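Local coordinates for protein ORF48 (Lactococcus phage TP901-1, PDB 3U6X) that probably serves as the upper baseplate protein of the phage, its immunoglobulin-like domain packing against another copy of itself and against chains of another protein, at residues 19-24 with 41-46; 6-11 with 93-98; 2-7 with 100-105. All blocks are in the same frame, centred on the assembly; numbering follows the deposited sequence.

Contact 1. Residues 19-24 with 41-46; sequences TSYKNA and GTIYNV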
ATOM      1  N   THR V  19     -14.393 -14.264  50.128  1.00 40.89           N
ATOM      2  CA  THR V  19     -15.748 -13.738  50.304  1.00 40.61           C
ATOM      3  C   THR V  19     -16.686 -14.793  50.936  1.00 45.68           C
ATOM      4  O   THR V  19     -16.518 -16.002  50.738  1.00 44.95           O
ATOM      5  CB  THR V  19     -16.310 -13.139  49.014  1.00 46.33           C
ATOM      6  OG1 THR V  19     -16.224 -14.079  47.945  1.00 47.05           O
ATOM      7  CG2 THR V  19     -15.668 -11.836  48.637  1.00 43.19           C
ATOM      8  N   SER V  20     -17.679 -14.308  51.690  1.00 42.47           N
ATOM      9  CA  SER V  20     -18.681 -15.109  52.390  1.00 41.62           C
ATOM     10  C   SER V  20     -20.065 -14.650  51.958  1.00 45.55           C
ATOM     11  O   SER V  20     -20.360 -13.450  51.982  1.00 45.95           O
ATOM     12  CB  SER V  20     -18.527 -14.934  53.897  1.00 43.74           C
ATOM     13  OG  SER V  20     -19.436 -15.752  54.610  1.00 53.15           O
ATOM     14  N   TYR V  21     -20.901 -15.594  51.538  1.00 40.56           N
ATOM     15  CA  TYR V  21     -22.266 -15.317  51.091  1.00 39.89           C
ATOM     16  C   TYR V  21     -23.170 -16.549  51.214  1.00 46.99           C
ATOM     17  O   TYR V  21     -22.697 -17.692  51.219  1.00 46.32           O
ATOM     18  CB  TYR V  21     -22.311 -14.727  49.658  1.00 39.42           C
ATOM     19  CG  TYR V  21     -21.502 -15.502  48.643  1.00 38.72           C
ATOM     20  CD1 TYR V  21     -20.159 -15.203  48.417  1.00 39.58           C
ATOM     21  CD2 TYR V  21     -22.072 -16.547  47.919  1.00 38.89           C
ATOM     22  CE1 TYR V  21     -19.394 -15.954  47.535  1.00 38.68           C
ATOM     23  CE2 TYR V  21     -21.321 -17.289  47.013  1.00 39.70           C
ATOM     24  CZ  TYR V  21     -19.978 -16.998  46.836  1.00 47.43           C
ATOM     25  OH  TYR V  21     -19.236 -17.722  45.939  1.00 50.04           O
ATOM     26  N   LYS V  22     -24.479 -16.282  51.311  1.00 46.13           N
ATOM     27  CA  LYS V  22     -25.563 -17.227  51.490  1.00 47.20           C
ATOM     28  C   LYS V  22     -26.511 -17.180  50.273  1.00 54.65           C
ATOM     29  O   LYS V  22     -26.683 -16.126  49.642  1.00 55.24           O
ATOM     30  CB  LYS V  22     -26.329 -16.807  52.766  1.00 50.01           C
ATOM     31  CG  LYS V  22     -27.295 -17.835  53.343  1.00 72.45           C
ATOM     32  CD  LYS V  22     -27.927 -17.384  54.660  1.00 85.37           C
ATOM     33  CE  LYS V  22     -27.065 -17.700  55.869  1.00106.52           C
ATOM     34  NZ  LYS V  22     -27.882 -17.950  57.093  1.00119.84           N
ATOM     35  N   ASN V  23     -27.179 -18.310  49.991  1.00 52.25           N
ATOM     36  CA  ASN V  23     -28.193 -18.435  48.941  1.00 52.02           C
ATOM     37  C   ASN V  23     -27.743 -18.197  47.501  1.00 56.03           C
ATOM     38  O   ASN V  23     -28.562 -17.834  46.651  1.00 55.62           O
ATOM     39  CB  ASN V  23     -29.494 -17.676  49.303  1.00 50.56           C
ATOM     40  CG  ASN V  23     -30.318 -18.391  50.345  1.00 74.53           C
ATOM     41  OD1 ASN V  23     -30.501 -19.622  50.297  1.00 68.40           O
ATOM     42  ND2 ASN V  23     -30.862 -17.623  51.283  1.00 64.16           N
ATOM     43  N   ALA V  24     -26.474 -18.468  47.193  1.00 52.45           N
ATOM     44  CA  ALA V  24     -25.984 -18.316  45.829  1.00 52.23           C
ATOM     45  C   ALA V  24     -26.676 -19.371  44.954  1.00 56.27           C
ATOM     46  O   ALA V  24     -27.214 -20.345  45.466  1.00 56.38           O
ATOM     47  CB  ALA V  24     -24.474 -18.506  45.806  1.00 52.81           C
ATOM     48  N   GLY V  41     -27.335 -13.523  48.787  1.00 45.61           N
ATOM     49  CA  GLY V  41     -27.484 -12.444  49.763  1.00 44.91           C
ATOM     50  C   GLY V  41     -26.286 -11.519  49.839  1.00 48.14           C
ATOM     51  O   GLY V  41     -25.536 -11.401  48.868  1.00 49.35           O
ATOM     52  N   THR V  42     -26.094 -10.846  50.986  1.00 42.06           N
ATOM     53  CA  THR V  42     -24.982  -9.914  51.206  1.00 40.62           C
ATOM     54  C   THR V  42     -23.652 -10.651  51.091  1.00 41.56           C
ATOM     55  O   THR V  42     -23.500 -11.738  51.650  1.00 40.59           O
ATOM     56  CB  THR V  42     -25.153  -9.153  52.562  1.00 46.53           C
ATOM     57  OG1 THR V  42     -26.455  -8.576  52.613  1.00 50.21           O
ATOM     58  CG2 THR V  42     -24.133  -8.036  52.765  1.00 39.57           C
ATOM     59  N   ILE V  43     -22.719 -10.078  50.334  1.00 36.27           N
ATOM     60  CA  ILE V  43     -21.362 -10.620  50.129  1.00 34.84           C
ATOM     61  C   ILE V  43     -20.445  -9.903  51.121  1.00 39.82           C
ATOM     62  O   ILE V  43     -20.365  -8.670  51.119  1.00 39.89           O
ATOM     63  CB  ILE V  43     -20.870 -10.458  48.662  1.00 36.25           C
ATOM     64  CG1 ILE V  43     -21.711 -11.285  47.699  1.00 35.06           C
ATOM     65  CG2 ILE V  43     -19.357 -10.765  48.515  1.00 36.24           C
ATOM     66  CD1 ILE V  43     -21.680 -10.790  46.321  1.00 33.92           C
ATOM     67  N   TYR V  44     -19.778 -10.685  51.984  1.00 36.59           N
ATOM     68  CA  TYR V  44     -18.873 -10.154  53.002  1.00 36.47           C
ATOM     69  C   TYR V  44     -17.414 -10.400  52.635  1.00 40.79           C
ATOM     70  O   TYR V  44     -17.015 -11.531  52.359  1.00 39.98           O
ATOM     71  CB  TYR V  44     -19.196 -10.761  54.368  1.00 37.57           C
ATOM     72  CG  TYR V  44     -20.615 -10.491  54.835  1.00 39.69           C
ATOM     73  CD1 TYR V  44     -20.914  -9.372  55.604  1.00 41.83           C
ATOM     74  CD2 TYR V  44     -21.645 -11.385  54.556  1.00 40.30           C
ATOM     75  CE1 TYR V  44     -22.211  -9.126  56.045  1.00 43.58           C
ATOM     76  CE2 TYR V  44     -22.949 -11.138  54.973  1.00 41.21           C
ATOM     77  CZ  TYR V  44     -23.227 -10.010  55.723  1.00 50.65           C
ATOM     78  OH  TYR V  44     -24.510  -9.762  56.153  1.00 53.05           O
ATOM     79  N   ASN V  45     -16.622  -9.326  52.582  1.00 38.34           N
ATOM     80  CA  ASN V  45     -15.191  -9.440  52.299  1.00 38.39           C
ATOM     81  C   ASN V  45     -14.528  -9.970  53.558  1.00 42.17           C
ATOM     82  O   ASN V  45     -14.614  -9.329  54.613  1.00 42.44           O
ATOM     83  CB  ASN V  45     -14.586  -8.097  51.865  1.00 38.81           C
ATOM     84  CG  ASN V  45     -14.810  -7.691  50.415  1.00 50.44           C
ATOM     85  OD1 ASN V  45     -15.570  -8.292  49.641  1.00 46.22           O
ATOM     86  ND2 ASN V  45     -14.143  -6.635  50.017  1.00 40.76           N
ATOM     87  N   VAL V  46     -13.991 -11.197  53.484  1.00 37.78           N
ATOM     88  CA  VAL V  46     -13.371 -11.867  54.628  1.00 38.11           C
ATOM     89  C   VAL V  46     -11.938 -11.302  54.845  1.00 44.36           C
ATOM     90  O   VAL V  46     -11.138 -11.296  53.895  1.00 45.92           O
ATOM     91  CB  VAL V  46     -13.394 -13.421  54.468  1.00 40.92           C
ATOM     92  CG1 VAL V  46     -12.765 -14.122  55.658  1.00 40.12           C
ATOM     93  CG2 VAL V  46     -14.815 -13.927  54.264  1.00 40.40           C
TER
HETATM   94  O   HOH W   1     -25.019 -13.651  52.638  1.00 37.13           O
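S20 turns its carbonyl oxygen to the edge of the Y44 ring, with S20 O 3.5 Å from Y44 CD2 and near the ring plane. One face of that ring carries the T42 CG2 methyl from its own segment, set toward the rim. The Y21 ring has T19 OG1 in its plane at the edge and I43 CG1 at a slant, and its hydroxyl is hydrogen-bonded to the backbone of a chain of another protein. These groups hang on an antiparallel beta ladder of the immunoglobulin-like domain, in which strands 16-22 and 43-53 run 155° apart over the segments. S20 and Y44 form its hydrogen-bonded pair, S20 N to Y44 O at 2.9 Å and Y44 N to S20 O at 2.8 Å, each donor lying in the acceptor's carbonyl plane. T19 and N45 form the neighbouring non-hydrogen-bonded pair. Beside them, I43 divides its branches: with CG1 next to its own backbone N (chi1 -65°), CG1 reaches Y21 CB at 4.0 Å, whereas CG2 crosses to T19 CG2 at 3.8 Å. On the face of S20 and Y44, S20 CB meets V46 CG2 at 3.9 Å. I43 and Y44 also pair with a strand of a second subunit, so the sheet runs on across the interface, and T42 OG1 bonds D53 of that subunit. Where strand 43-53 has not yet begun, G41 N gives K22 O an almost straight bond of 2.8 Å, and a water that accepts from K22 N donates to T42 O at 2.6 Å.

Contact 2. Residues 6-11 with 93-98; sequences LEHDSE and SDAKIT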
ATOM      1  N   LEU V   6      -4.165 -23.333  49.941  1.00 45.79           N
ATOM      2  CA  LEU V   6      -4.464 -23.363  48.521  1.00 45.22           C
ATOM      3  C   LEU V   6      -3.200 -23.677  47.756  1.00 49.93           C
ATOM      4  O   LEU V   6      -2.246 -22.888  47.763  1.00 49.22           O
ATOM      5  CB  LEU V   6      -5.064 -22.051  48.019  1.00 44.81           C
ATOM      6  CG  LEU V   6      -6.328 -21.532  48.691  1.00 48.49           C
ATOM      7  CD1 LEU V   6      -6.613 -20.109  48.227  1.00 48.51           C
ATOM      8  CD2 LEU V   6      -7.530 -22.430  48.398  1.00 48.73           C
ATOM      9  N   GLU V   7      -3.176 -24.863  47.134  1.00 47.32           N
ATOM     10  CA  GLU V   7      -2.058 -25.296  46.304  1.00 47.11           C
ATOM     11  C   GLU V   7      -2.282 -24.670  44.942  1.00 48.35           C
ATOM     12  O   GLU V   7      -3.426 -24.581  44.496  1.00 47.58           O
ATOM     13  CB  GLU V   7      -1.970 -26.832  46.239  1.00 48.83           C
ATOM     14  CG  GLU V   7      -1.378 -27.459  47.499  1.00 59.85           C
ATOM     15  CD  GLU V   7      -1.111 -28.959  47.506  1.00 84.00           C
ATOM     16  OE1 GLU V   7      -0.817 -29.493  48.600  1.00 84.65           O
ATOM     17  OE2 GLU V   7      -1.184 -29.599  46.429  1.00 77.34           O
ATOM     18  N   HIS V   8      -1.228 -24.147  44.312  1.00 43.51           N
ATOM     19  CA  HIS V   8      -1.380 -23.471  43.014  1.00 42.26           C
ATOM     20  C   HIS V   8      -0.284 -23.738  41.969  1.00 49.79           C
ATOM     21  O   HIS V   8       0.690 -24.416  42.261  1.00 50.41           O
ATOM     22  CB  HIS V   8      -1.586 -21.969  43.220  1.00 41.15           C
ATOM     23  CG  HIS V   8      -0.444 -21.283  43.889  1.00 42.95           C
ATOM     24  ND1 HIS V   8       0.615 -20.784  43.162  1.00 44.40           N
ATOM     25  CD2 HIS V   8      -0.220 -21.052  45.196  1.00 43.37           C
ATOM     26  CE1 HIS V   8       1.460 -20.275  44.046  1.00 42.73           C
ATOM     27  NE2 HIS V   8       0.999 -20.402  45.279  1.00 42.90           N
ATOM     28  N   ASP V   9      -0.456 -23.218  40.742  1.00 48.03           N
ATOM     29  CA  ASP V   9       0.492 -23.440  39.636  1.00 48.37           C
ATOM     30  C   ASP V   9       1.579 -22.374  39.447  1.00 51.47           C
ATOM     31  O   ASP V   9       2.439 -22.538  38.577  1.00 51.48           O
ATOM     32  CB  ASP V   9      -0.257 -23.680  38.313  1.00 50.75           C
ATOM     33  CG  ASP V   9      -1.163 -22.557  37.812  1.00 67.23           C
ATOM     34  OD1 ASP V   9      -1.923 -22.797  36.838  1.00 69.78           O
ATOM     35  OD2 ASP V   9      -1.098 -21.431  38.373  1.00 72.01           O
ATOM     36  N   SER V  10       1.530 -21.280  40.224  1.00 47.34           N
ATOM     37  CA  SER V  10       2.503 -20.193  40.119  1.00 46.77           C
ATOM     38  C   SER V  10       3.777 -20.448  40.912  1.00 52.45           C
ATOM     39  O   SER V  10       3.776 -21.087  41.958  1.00 53.31           O
ATOM     40  CB  SER V  10       1.893 -18.875  40.574  1.00 48.83           C
ATOM     41  OG  SER V  10       2.789 -17.789  40.404  1.00 55.33           O
ATOM     42  N   GLU V  11       4.866 -19.889  40.422  1.00 48.48           N
ATOM     43  CA  GLU V  11       6.191 -19.945  41.021  1.00 47.77           C
ATOM     44  C   GLU V  11       6.380 -18.698  41.900  1.00 50.82           C
ATOM     45  O   GLU V  11       7.478 -18.446  42.395  1.00 51.01           O
ATOM     46  CB  GLU V  11       7.218 -19.926  39.875  1.00 49.12           C
ATOM     47  CG  GLU V  11       8.256 -21.027  39.916  1.00 57.98           C
ATOM     48  CD  GLU V  11       7.814 -22.425  40.302  1.00 76.14           C
ATOM     49  OE1 GLU V  11       6.943 -23.018  39.618  1.00 52.01           O
ATOM     50  OE2 GLU V  11       8.405 -22.953  41.269  1.00 70.92           O
ATOM     51  N   SER V  93      -5.683 -14.493  42.103  1.00 49.41           N
ATOM     52  CA  SER V  93      -5.296 -13.614  41.016  1.00 51.00           C
ATOM     53  C   SER V  93      -3.963 -14.103  40.454  1.00 58.23           C
ATOM     54  O   SER V  93      -3.003 -14.284  41.217  1.00 58.55           O
ATOM     55  CB  SER V  93      -5.148 -12.179  41.519  1.00 56.25           C
ATOM     56  OG  SER V  93      -6.382 -11.647  41.971  1.00 70.15           O
ATOM     57  N   ASP V  94      -3.903 -14.299  39.102  1.00 55.98           N
ATOM     58  CA  ASP V  94      -2.702 -14.681  38.345  1.00 55.87           C
ATOM     59  C   ASP V  94      -2.161 -16.083  38.561  1.00 58.17           C
ATOM     60  O   ASP V  94      -0.936 -16.276  38.459  1.00 57.99           O
ATOM     61  CB  ASP V  94      -1.576 -13.634  38.501  1.00 58.58           C
ATOM     62  CG  ASP V  94      -2.040 -12.189  38.621  1.00 73.78           C
ATOM     63  OD1 ASP V  94      -3.026 -11.811  37.924  1.00 75.16           O
ATOM     64  OD2 ASP V  94      -1.457 -11.450  39.436  1.00 80.70           O
ATOM     65  N   ALA V  95      -3.052 -17.068  38.820  1.00 52.95           N
ATOM     66  CA  ALA V  95      -2.715 -18.491  39.001  1.00 52.10           C
ATOM     67  C   ALA V  95      -3.965 -19.284  39.168  1.00 56.34           C
ATOM     68  O   ALA V  95      -5.023 -18.694  39.379  1.00 55.78           O
ATOM     69  CB  ALA V  95      -1.811 -18.692  40.202  1.00 52.76           C
ATOM     70  N   LYS V  96      -3.859 -20.614  39.045  1.00 54.08           N
ATOM     71  CA  LYS V  96      -4.981 -21.533  39.214  1.00 54.67           C
ATOM     72  C   LYS V  96      -4.805 -22.322  40.500  1.00 58.13           C
ATOM     73  O   LYS V  96      -3.681 -22.727  40.807  1.00 57.48           O
ATOM     74  CB  LYS V  96      -5.031 -22.528  38.040  1.00 58.29           C
ATOM     75  CG  LYS V  96      -5.553 -21.956  36.734  1.00 73.24           C
ATOM     76  CD  LYS V  96      -5.989 -23.088  35.840  1.00 82.37           C
ATOM     77  CE  LYS V  96      -7.074 -22.667  34.899  1.00 95.38           C
ATOM     78  NZ  LYS V  96      -6.597 -22.695  33.497  1.00107.51           N
ATOM     79  N   ILE V  97      -5.906 -22.548  41.247  1.00 54.50           N
ATOM     80  CA  ILE V  97      -5.855 -23.380  42.452  1.00 54.11           C
ATOM     81  C   ILE V  97      -5.865 -24.828  41.945  1.00 59.87           C
ATOM     82  O   ILE V  97      -6.643 -25.156  41.047  1.00 60.40           O
ATOM     83  CB  ILE V  97      -7.007 -23.090  43.455  1.00 56.33           C
ATOM     84  CG1 ILE V  97      -7.050 -21.597  43.820  1.00 56.35           C
ATOM     85  CG2 ILE V  97      -6.873 -23.961  44.722  1.00 55.94           C
ATOM     86  CD1 ILE V  97      -8.401 -21.052  44.105  1.00 65.36           C
ATOM     87  N   THR V  98      -4.963 -25.659  42.461  1.00 56.39           N
ATOM     88  CA  THR V  98      -4.868 -27.062  42.057  1.00 55.79           C
ATOM     89  C   THR V  98      -5.433 -28.001  43.135  1.00 58.15           C
ATOM     90  O   THR V  98      -5.868 -29.108  42.809  1.00 58.46           O
ATOM     91  CB  THR V  98      -3.434 -27.413  41.605  1.00 62.66           C
ATOM     92  OG1 THR V  98      -2.536 -27.431  42.721  1.00 62.86           O
ATOM     93  CG2 THR V  98      -2.925 -26.489  40.503  1.00 58.56           C
TER
HETATM   94  O   HOH W   2       0.135 -27.215  42.343  1.00 61.75           O
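D9 and K96 meet with their side chains slanting across one another, the carboxylate of D9 lying against the base of the lysine chain rather than its tip. A first torsion of 61° sets D9 CG between its own backbone N and carbonyl carbon, which swings the carboxylate over the facing segment. There D9 OD2 takes the K96 amide, K96 N to D9 OD2 at 3.0 Å and nearly straight (170°), the donor arriving from above the carboxylate plane. D9 OD1 rests by K96 CB, while K96 NZ stays 5.7 Å from D9 OD1, so the opposite charges are not in contact. In return D9 N donates to K96 O, a longer bond of 3.3 Å that lies close to the line of the carbonyl.

Beyond this exchange, the segments join as antiparallel strands 3-8 and 97-102 of the chain's immunoglobulin-like sheet, with H8 and I97 as a non-hydrogen-bonded pair. T98 N bonds E7 O at 2.8 Å from above the carbonyl plane. L6 and I97 also cross at a slant, L6 CD2 to I97 CG2 at 4.0 Å, and both pack on L79 of strand 78-83. The H8 ring turns from the facing strand toward M92, P14 and V57, and at its edge S10 N bonds H8 ND1 at 3.1 Å, in the ring plane. S10 CB in turn touches A95 CB, 3.7 Å away.

A water donates to H8 O and is hydrogen-bonded to T98 OG1, adding a solvent bridge between the segments. Since H8 ND1 accepts a backbone hydrogen, the neutral imidazole would carry its proton on NE2, and the D9 carboxylate, serving a backbone amide, acts here as a substitute for a strand carbonyl.

Contact 3. Residues 2-7 with 100-105; sequences FKFVLE and GYVFVA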
ATOM      1  N   PHE V   2     -10.215 -21.542  59.638  1.00 59.72           N
ATOM      2  CA  PHE V   2      -9.470 -20.409  60.198  1.00 59.92           C
ATOM      3  C   PHE V   2      -8.176 -20.353  59.378  1.00 62.17           C
ATOM      4  O   PHE V   2      -7.844 -19.303  58.836  1.00 62.15           O
ATOM      5  CB  PHE V   2      -9.131 -20.700  61.675  1.00 62.61           C
ATOM      6  CG  PHE V   2      -8.353 -19.686  62.474  1.00 65.02           C
ATOM      7  CD1 PHE V   2      -8.884 -18.434  62.738  1.00 70.05           C
ATOM      8  CD2 PHE V   2      -7.192 -20.049  63.140  1.00 67.82           C
ATOM      9  CE1 PHE V   2      -8.197 -17.511  63.540  1.00 71.73           C
ATOM     10  CE2 PHE V   2      -6.534 -19.144  63.984  1.00 71.38           C
ATOM     11  CZ  PHE V   2      -7.030 -17.876  64.159  1.00 70.23           C
ATOM     12  N   LYS V   3      -7.486 -21.510  59.232  1.00 56.56           N
ATOM     13  CA  LYS V   3      -6.274 -21.650  58.430  1.00 55.45           C
ATOM     14  C   LYS V   3      -6.543 -22.666  57.317  1.00 56.75           C
ATOM     15  O   LYS V   3      -6.846 -23.824  57.598  1.00 56.29           O
ATOM     16  CB  LYS V   3      -5.077 -22.056  59.302  1.00 58.17           C
ATOM     17  CG  LYS V   3      -3.719 -21.619  58.755  1.00 71.14           C
ATOM     18  CD  LYS V   3      -2.722 -21.438  59.897  1.00 82.58           C
ATOM     19  CE  LYS V   3      -1.370 -20.943  59.448  1.00 95.56           C
ATOM     20  NZ  LYS V   3      -0.446 -20.812  60.605  1.00109.37           N
ATOM     21  N   PHE V   4      -6.518 -22.195  56.055  1.00 50.99           N
ATOM     22  CA  PHE V   4      -6.792 -22.981  54.849  1.00 49.37           C
ATOM     23  C   PHE V   4      -5.602 -22.918  53.892  1.00 52.14           C
ATOM     24  O   PHE V   4      -4.933 -21.887  53.801  1.00 52.10           O
ATOM     25  CB  PHE V   4      -8.037 -22.426  54.143  1.00 50.51           C
ATOM     26  CG  PHE V   4      -8.775 -23.414  53.280  1.00 51.25           C
ATOM     27  CD1 PHE V   4      -9.740 -24.256  53.827  1.00 53.83           C
ATOM     28  CD2 PHE V   4      -8.542 -23.476  51.913  1.00 52.77           C
ATOM     29  CE1 PHE V   4     -10.436 -25.171  53.024  1.00 54.28           C
ATOM     30  CE2 PHE V   4      -9.239 -24.394  51.109  1.00 55.33           C
ATOM     31  CZ  PHE V   4     -10.175 -25.236  51.673  1.00 53.26           C
ATOM     32  N   VAL V   5      -5.351 -24.011  53.162  1.00 46.90           N
ATOM     33  CA  VAL V   5      -4.216 -24.111  52.241  1.00 45.72           C
ATOM     34  C   VAL V   5      -4.693 -24.210  50.800  1.00 49.93           C
ATOM     35  O   VAL V   5      -5.497 -25.085  50.467  1.00 49.97           O
ATOM     36  CB  VAL V   5      -3.241 -25.287  52.575  1.00 48.48           C
ATOM     37  CG1 VAL V   5      -2.057 -25.299  51.622  1.00 48.00           C
ATOM     38  CG2 VAL V   5      -2.735 -25.245  54.013  1.00 47.97           C
ATOM     39  N   LEU V   6      -4.165 -23.333  49.941  1.00 45.79           N
ATOM     40  CA  LEU V   6      -4.464 -23.363  48.521  1.00 45.22           C
ATOM     41  C   LEU V   6      -3.200 -23.677  47.756  1.00 49.93           C
ATOM     42  O   LEU V   6      -2.246 -22.888  47.763  1.00 49.22           O
ATOM     43  CB  LEU V   6      -5.064 -22.051  48.019  1.00 44.81           C
ATOM     44  CG  LEU V   6      -6.328 -21.532  48.691  1.00 48.49           C
ATOM     45  CD1 LEU V   6      -6.613 -20.109  48.227  1.00 48.51           C
ATOM     46  CD2 LEU V   6      -7.530 -22.430  48.398  1.00 48.73           C
ATOM     47  N   GLU V   7      -3.176 -24.863  47.134  1.00 47.32           N
ATOM     48  CA  GLU V   7      -2.058 -25.296  46.304  1.00 47.11           C
ATOM     49  C   GLU V   7      -2.282 -24.670  44.942  1.00 48.35           C
ATOM     50  O   GLU V   7      -3.426 -24.581  44.496  1.00 47.58           O
ATOM     51  CB  GLU V   7      -1.970 -26.832  46.239  1.00 48.83           C
ATOM     52  CG  GLU V   7      -1.378 -27.459  47.499  1.00 59.85           C
ATOM     53  CD  GLU V   7      -1.111 -28.959  47.506  1.00 84.00           C
ATOM     54  OE1 GLU V   7      -0.817 -29.493  48.600  1.00 84.65           O
ATOM     55  OE2 GLU V   7      -1.184 -29.599  46.429  1.00 77.34           O
ATOM     56  N   GLY V 100      -7.186 -27.573  47.506  1.00 49.65           N
ATOM     57  CA  GLY V 100      -7.510 -26.798  48.693  1.00 49.33           C
ATOM     58  C   GLY V 100      -7.918 -27.686  49.847  1.00 52.88           C
ATOM     59  O   GLY V 100      -8.671 -28.643  49.651  1.00 53.13           O
ATOM     60  N   TYR V 101      -7.421 -27.384  51.055  1.00 48.19           N
ATOM     61  CA  TYR V 101      -7.709 -28.158  52.272  1.00 47.41           C
ATOM     62  C   TYR V 101      -7.393 -27.334  53.527  1.00 52.79           C
ATOM     63  O   TYR V 101      -6.592 -26.392  53.460  1.00 51.92           O
ATOM     64  CB  TYR V 101      -6.896 -29.491  52.286  1.00 47.48           C
ATOM     65  CG  TYR V 101      -5.415 -29.320  52.003  1.00 47.60           C
ATOM     66  CD1 TYR V 101      -4.516 -29.047  53.029  1.00 48.68           C
ATOM     67  CD2 TYR V 101      -4.918 -29.392  50.704  1.00 48.25           C
ATOM     68  CE1 TYR V 101      -3.165 -28.842  52.772  1.00 47.88           C
ATOM     69  CE2 TYR V 101      -3.570 -29.173  50.432  1.00 48.72           C
ATOM     70  CZ  TYR V 101      -2.698 -28.888  51.469  1.00 53.61           C
ATOM     71  OH  TYR V 101      -1.360 -28.685  51.219  1.00 52.89           O
ATOM     72  N   VAL V 102      -7.993 -27.727  54.674  1.00 51.39           N
ATOM     73  CA  VAL V 102      -7.739 -27.131  55.982  1.00 52.49           C
ATOM     74  C   VAL V 102      -6.313 -27.507  56.382  1.00 60.71           C
ATOM     75  O   VAL V 102      -5.850 -28.611  56.090  1.00 60.42           O
ATOM     76  CB  VAL V 102      -8.764 -27.590  57.045  1.00 56.36           C
ATOM     77  CG1 VAL V 102      -8.396 -27.068  58.436  1.00 56.16           C
ATOM     78  CG2 VAL V 102     -10.182 -27.152  56.658  1.00 56.24           C
ATOM     79  N   PHE V 103      -5.616 -26.569  57.003  1.00 60.56           N
ATOM     80  CA  PHE V 103      -4.258 -26.756  57.467  1.00 61.99           C
ATOM     81  C   PHE V 103      -4.221 -27.630  58.747  1.00 70.98           C
ATOM     82  O   PHE V 103      -4.986 -27.381  59.690  1.00 70.96           O
ATOM     83  CB  PHE V 103      -3.617 -25.384  57.715  1.00 63.50           C
ATOM     84  CG  PHE V 103      -2.209 -25.458  58.237  1.00 65.22           C
ATOM     85  CD1 PHE V 103      -1.919 -25.104  59.549  1.00 68.63           C
ATOM     86  CD2 PHE V 103      -1.172 -25.907  57.428  1.00 67.64           C
ATOM     87  CE1 PHE V 103      -0.606 -25.166  60.034  1.00 69.96           C
ATOM     88  CE2 PHE V 103       0.134 -25.979  57.915  1.00 71.01           C
ATOM     89  CZ  PHE V 103       0.408 -25.614  59.218  1.00 69.28           C
ATOM     90  N   VAL V 104      -3.336 -28.661  58.745  1.00 70.47           N
ATOM     91  CA  VAL V 104      -3.093 -29.570  59.867  1.00 71.63           C
ATOM     92  C   VAL V 104      -1.695 -29.243  60.432  1.00 78.72           C
ATOM     93  O   VAL V 104      -0.686 -29.506  59.764  1.00 78.66           O
ATOM     94  CB  VAL V 104      -3.219 -31.058  59.464  1.00 75.41           C
ATOM     95  CG1 VAL V 104      -2.857 -31.977  60.628  1.00 75.25           C
ATOM     96  CG2 VAL V 104      -4.619 -31.368  58.939  1.00 75.18           C
ATOM     97  N   ALA V 105      -1.642 -28.641  61.642  1.00 76.80           N
ATOM     98  CA  ALA V 105      -0.380 -28.240  62.278  1.00117.09           C
ATOM     99  C   ALA V 105       0.301 -29.437  62.925  1.00153.01           C
ATOM    100  O   ALA V 105      -0.371 -30.288  63.511  1.00118.41           O
ATOM    101  CB  ALA V 105      -0.610 -27.120  63.307  1.00117.64           C
TER
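V5 and Y101 exchange the central backbone hydrogen bonds of this pairing, V5 N to Y101 O at 2.7 Å and Y101 N to V5 O at 3.1 Å. Two residues along each strand, F103 N donates to K3 O at 3.1 Å, reaching it from above the carbonyl plane. Y101 supplies the side-chain bond as well: its hydroxyl donates to E7 OE1, 2.8 Å from Y101 OH, meeting the anti side of the carboxylate. The carboxylate and phenol planes stand 89° apart, with the acid at the ring edge. K56 makes a long, weak ion pair with the same E7 oxygen, and its charge would probably favour the ionised form of the carboxylate.

Aromatic contacts form the second group. A first torsion of 50° turns the Y101 ring so that one face lies against V5, whose CB makes a CH-pi contact there, 4.0 Å from the centroid, while V5 CG1 nears the hydroxyl end. On the other side of the sheet the F4 ring lies over backbone: Y101 O sits 3.6 Å above its plane at the centre, and the edge atoms F4 CE2 and CZ extend past Y101 N to G100, a residue with no side chain to meet the ring. F4 also stacks on F90. Within the chain, strand 97-102 is an outermost strand of the immunoglobulin-like sheet, antiparallel to the N-terminal strand 3-8 (158° between 3-7 and 100-102), whose other neighbour is 56-60.

The remaining contacts are apolar. V5 CG2 crosses F103, 3.8 Å from F103 CB and at the ring edge. The extended K3 chain runs alongside the same phenylalanine, K3 CD lying 3.8 Å from F103 CD1. V102 CG2 meets F4 near CD1 and CE1.

Overall arrangement
All three contacts belong to one antiparallel sheet. Contacts 2 and 3 are successive parts of a single pairing between strands 3-8 and 97-102, sharing L6 and E7, with centres about 14 Å apart; they pair the first and last strands of the chain. Contact 1 joins strands 16-22 and 43-53 and is nested in sequence inside the loop the other two close. Its centre lies about 23 Å from that of contact 2 and 20 Å from that of contact 3, across the centre of the chain. Strand 56-60 lies between strands 43-53 and 3-8. Contact 3 touches no other protein chain and contact 2 does so through E11, whereas contact 1 meets both a second subunit and another protein.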